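Local coordinates for signal recognition particle 54 kDa protein (Aeropyrum pernix, PDB 7EPK) that is the SRP54 subunit of the signal recognition particle, with a helical bundle, a GTPase domain and a signal peptide binding domain, and carries GDP in this model, at residues 2-14 and 289-302. Residues are numbered along the deposited sequence; the frame is centred on the assembly and turned at random.
Sequences MEGVRRAVAKFLR and RILGMGDLESLLER
Ile290 lies against Met2 and Val5 and has the largest share of this interface. Its CD1 meets Met2 CG at 3.7 Å. Its CG1 is anti to the carbonyl carbon (chi1 -71°), which carries CD1 to that atom. Its CG2 lies between Met2 CE and the two methyl groups of Val5. Val5 CG2 also reaches Leu291 CD1, at 4.0 Å. One turn on, Val9 packs on the backbone of Leu291, with its CB 3.6 Å from Leu291 O. Val9 CG2 comes up to Leu291 CG, the two side chains lying nearly perpendicular.

At the far end, Leu13 CD1 touches Leu299 CD1 at 3.8 Å. The neighbouring Arg14 forms a salt bridge with Asp295, NH2 to OD2 at 2.8 Å. The carboxylate oxygen lies nearly in the guanidinium plane. The nitrogen, however, comes from above the carboxylate plane, and the two planes are 71° apart.

This contact joins the first helix of the N-terminal helical bundle to the helices that follow the last strand of the GTPase-domain sheet. Helices 4-13 and 293-302 run in roughly the same sense, 42° apart, with axes 10.8 Å apart at closest approach. Gly292 is the first residue past helix 283-291 to leave helical angles, with a positive phi, and is the N-cap of helix 293-320. The aliphatic part of Arg6 covers this junction, its CD 3.8 Å from Gly292 CA.

Further out, other bundle helices back the apolar row. Tyr75 of helix 66-81 touches Leu291, and Phe26 of helix 19-36 touches Val9. Arg302 NH1 borders Leu13 CD2, while its NE makes a salt bridge with Asp68, again from helix 66-81.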
# COMPACT_ATOMS: atom_id res chain seq x y z
N MET A 2 12.22 -14.32 0.15
CA MET A 2 13.65 -13.97 0.42
C MET A 2 13.79 -13.60 1.90
O MET A 2 13.11 -12.65 2.34
CB MET A 2 14.14 -12.83 -0.47
CG MET A 2 13.10 -11.76 -0.80
SD MET A 2 13.56 -10.79 -2.26
CE MET A 2 12.38 -9.45 -2.18
N GLU A 3 14.60 -14.37 2.65
CA GLU A 3 14.60 -14.38 4.14
C GLU A 3 15.93 -13.80 4.65
O GLU A 3 15.94 -13.21 5.75
CB GLU A 3 14.35 -15.78 4.72
CG GLU A 3 13.86 -16.83 3.72
CD GLU A 3 12.36 -16.86 3.39
OE1 GLU A 3 11.66 -15.86 3.64
OE2 GLU A 3 11.90 -17.90 2.86
N GLY A 4 17.02 -13.98 3.90
CA GLY A 4 18.33 -13.38 4.22
C GLY A 4 18.21 -11.87 4.42
O GLY A 4 18.91 -11.33 5.29
N VAL A 5 17.36 -11.22 3.63
CA VAL A 5 17.11 -9.75 3.66
C VAL A 5 16.65 -9.31 5.06
O VAL A 5 17.12 -8.25 5.55
CB VAL A 5 16.09 -9.36 2.56
CG1 VAL A 5 14.94 -10.34 2.49
CG2 VAL A 5 15.58 -7.94 2.75
N ARG A 6 15.78 -10.07 5.72
CA ARG A 6 15.40 -9.80 7.13
C ARG A 6 16.71 -9.68 7.93
O ARG A 6 16.98 -8.56 8.41
CB ARG A 6 14.42 -10.88 7.62
CG ARG A 6 13.90 -10.69 9.04
CD ARG A 6 12.41 -10.97 9.22
NE ARG A 6 11.95 -12.32 8.87
CZ ARG A 6 11.15 -12.64 7.83
NH1 ARG A 6 10.72 -11.72 6.99
NH2 ARG A 6 10.80 -13.90 7.64
N ARG A 7 17.54 -10.74 7.98
CA ARG A 7 18.82 -10.83 8.75
C ARG A 7 19.71 -9.61 8.46
O ARG A 7 20.25 -9.04 9.44
CB ARG A 7 19.62 -12.09 8.40
CG ARG A 7 19.38 -13.28 9.32
CD ARG A 7 20.29 -14.47 9.03
NE ARG A 7 20.29 -14.90 7.63
CZ ARG A 7 21.21 -14.60 6.71
NH1 ARG A 7 22.26 -13.85 7.02
NH2 ARG A 7 21.08 -15.06 5.48
N ALA A 8 19.85 -9.24 7.18
CA ALA A 8 20.57 -8.03 6.71
C ALA A 8 20.00 -6.78 7.38
O ALA A 8 20.79 -5.96 7.90
CB ALA A 8 20.50 -7.90 5.21
N VAL A 9 18.68 -6.62 7.37
CA VAL A 9 18.07 -5.39 7.97
C VAL A 9 18.44 -5.35 9.46
O VAL A 9 18.81 -4.26 9.96
CB VAL A 9 16.55 -5.30 7.73
CG1 VAL A 9 15.92 -4.17 8.55
CG2 VAL A 9 16.23 -5.14 6.25
N ALA A 10 18.36 -6.50 10.13
CA ALA A 10 18.64 -6.65 11.57
C ALA A 10 20.13 -6.37 11.84
O ALA A 10 20.42 -5.66 12.82
CB ALA A 10 18.23 -8.04 12.03
N LYS A 11 21.04 -6.91 11.03
CA LYS A 11 22.49 -6.60 11.14
C LYS A 11 22.64 -5.08 10.97
O LYS A 11 23.13 -4.44 11.92
CB LYS A 11 23.34 -7.37 10.13
CG LYS A 11 24.84 -7.28 10.33
CD LYS A 11 25.66 -8.10 9.34
CE LYS A 11 25.38 -7.76 7.88
NZ LYS A 11 26.13 -8.62 6.95
N PHE A 12 22.16 -4.53 9.85
CA PHE A 12 22.26 -3.08 9.53
C PHE A 12 21.72 -2.25 10.70
O PHE A 12 22.40 -1.30 11.14
CB PHE A 12 21.51 -2.70 8.26
CG PHE A 12 21.62 -1.23 7.91
CD1 PHE A 12 22.83 -0.67 7.57
CD2 PHE A 12 20.50 -0.41 7.90
CE1 PHE A 12 22.92 0.67 7.21
CE2 PHE A 12 20.59 0.93 7.54
CZ PHE A 12 21.80 1.47 7.20
N LEU A 13 20.54 -2.60 11.20
CA LEU A 13 19.81 -1.73 12.16
C LEU A 13 20.52 -1.75 13.53
O LEU A 13 20.51 -0.69 14.21
CB LEU A 13 18.35 -2.20 12.23
CG LEU A 13 17.28 -1.13 12.46
CD1 LEU A 13 17.47 0.08 11.56
CD2 LEU A 13 15.90 -1.72 12.25
N ARG A 14 21.16 -2.87 13.88
CA ARG A 14 21.81 -3.09 15.20
C ARG A 14 23.31 -3.27 14.98
O ARG A 14 24.01 -2.23 14.94
CB ARG A 14 21.15 -4.28 15.93
CG ARG A 14 19.80 -3.97 16.57
CD ARG A 14 18.61 -4.15 15.63
NE ARG A 14 17.32 -4.35 16.30
CZ ARG A 14 16.16 -4.65 15.68
NH1 ARG A 14 15.06 -4.80 16.40
NH2 ARG A 14 16.10 -4.80 14.37
N ARG A 289 7.22 -7.21 4.92
CA ARG A 289 7.31 -8.58 5.50
C ARG A 289 8.72 -9.08 5.23
O ARG A 289 9.31 -9.69 6.12
CB ARG A 289 6.28 -9.51 4.86
CG ARG A 289 4.89 -9.47 5.48
CD ARG A 289 4.15 -10.77 5.21
NE ARG A 289 3.12 -11.01 6.22
CZ ARG A 289 1.81 -10.90 6.04
NH1 ARG A 289 1.30 -10.57 4.86
NH2 ARG A 289 1.00 -11.15 7.06
N ILE A 290 9.17 -8.89 3.99
CA ILE A 290 10.56 -9.09 3.48
C ILE A 290 11.53 -8.41 4.46
O ILE A 290 12.42 -9.09 5.00
CB ILE A 290 10.64 -8.50 2.05
CG1 ILE A 290 9.87 -9.35 1.02
CG2 ILE A 290 12.06 -8.26 1.59
CD1 ILE A 290 10.09 -10.84 1.15
N LEU A 291 11.35 -7.10 4.67
CA LEU A 291 12.26 -6.24 5.48
C LEU A 291 12.17 -6.65 6.95
O LEU A 291 13.13 -6.38 7.68
CB LEU A 291 11.86 -4.77 5.31
CG LEU A 291 12.73 -3.94 4.38
CD1 LEU A 291 13.20 -4.72 3.17
CD2 LEU A 291 11.99 -2.69 3.93
N GLY A 292 11.05 -7.25 7.37
CA GLY A 292 10.80 -7.60 8.78
C GLY A 292 9.72 -6.70 9.36
O GLY A 292 10.07 -5.57 9.78
N MET A 293 8.48 -7.20 9.36
CA MET A 293 7.22 -6.47 9.66
C MET A 293 7.34 -5.80 11.04
O MET A 293 6.97 -4.63 11.14
CB MET A 293 6.05 -7.46 9.65
CG MET A 293 4.68 -6.86 9.34
SD MET A 293 3.50 -8.18 8.90
CE MET A 293 3.53 -9.19 10.38
N GLY A 294 7.87 -6.52 12.04
CA GLY A 294 8.10 -6.00 13.41
C GLY A 294 8.95 -4.72 13.42
O GLY A 294 8.42 -3.63 13.73
N ASP A 295 10.24 -4.86 13.09
CA ASP A 295 11.20 -3.74 12.94
C ASP A 295 10.57 -2.62 12.12
O ASP A 295 10.45 -1.50 12.64
CB ASP A 295 12.50 -4.17 12.24
CG ASP A 295 13.11 -5.46 12.77
OD1 ASP A 295 12.40 -6.18 13.50
OD2 ASP A 295 14.30 -5.72 12.45
N LEU A 296 10.18 -2.90 10.88
CA LEU A 296 9.84 -1.84 9.91
C LEU A 296 8.76 -0.92 10.47
O LEU A 296 8.88 0.30 10.27
CB LEU A 296 9.39 -2.42 8.57
CG LEU A 296 9.22 -1.37 7.48
CD1 LEU A 296 10.56 -0.78 7.06
CD2 LEU A 296 8.53 -1.95 6.28
N GLU A 297 7.71 -1.46 11.11
CA GLU A 297 6.59 -0.60 11.59
C GLU A 297 7.06 0.12 12.86
O GLU A 297 6.69 1.32 13.03
CB GLU A 297 5.28 -1.38 11.74
CG GLU A 297 5.23 -2.31 12.93
CD GLU A 297 4.13 -3.35 12.82
OE1 GLU A 297 3.29 -3.20 11.91
OE2 GLU A 297 4.13 -4.32 13.62
N SER A 298 7.89 -0.53 13.69
CA SER A 298 8.56 0.13 14.84
C SER A 298 9.34 1.37 14.35
O SER A 298 9.19 2.47 14.95
CB SER A 298 9.46 -0.82 15.61
OG SER A 298 10.37 -0.11 16.45
N LEU A 299 10.10 1.20 13.27
CA LEU A 299 11.03 2.22 12.72
C LEU A 299 10.25 3.40 12.13
O LEU A 299 10.72 4.53 12.27
CB LEU A 299 11.89 1.52 11.66
CG LEU A 299 12.93 2.36 10.93
CD1 LEU A 299 14.07 1.46 10.49
CD2 LEU A 299 12.33 3.10 9.73
N LEU A 300 9.11 3.15 11.48
CA LEU A 300 8.35 4.25 10.81
C LEU A 300 7.66 5.11 11.87
O LEU A 300 7.56 6.30 11.62
CB LEU A 300 7.35 3.69 9.79
CG LEU A 300 7.78 3.79 8.33
CD1 LEU A 300 8.92 2.84 8.03
CD2 LEU A 300 6.61 3.50 7.40
N GLU A 301 7.24 4.52 13.00
CA GLU A 301 6.68 5.29 14.15
C GLU A 301 7.83 6.01 14.87
O GLU A 301 7.74 7.24 15.00
CB GLU A 301 5.84 4.40 15.08
CG GLU A 301 4.34 4.48 14.81
CD GLU A 301 3.68 5.83 15.09
OE1 GLU A 301 2.94 6.33 14.21
OE2 GLU A 301 3.92 6.39 16.18
N ARG A 302 8.88 5.28 15.27
CA ARG A 302 10.14 5.84 15.83
C ARG A 302 10.54 7.13 15.08
O ARG A 302 11.02 8.05 15.75
CB ARG A 302 11.24 4.77 15.77
CG ARG A 302 12.57 5.16 16.40
CD ARG A 302 13.40 3.95 16.79
NE ARG A 302 13.66 3.06 15.66
CZ ARG A 302 13.69 1.73 15.69
NH1 ARG A 302 13.93 1.04 14.58
NH2 ARG A 302 13.47 1.06 16.81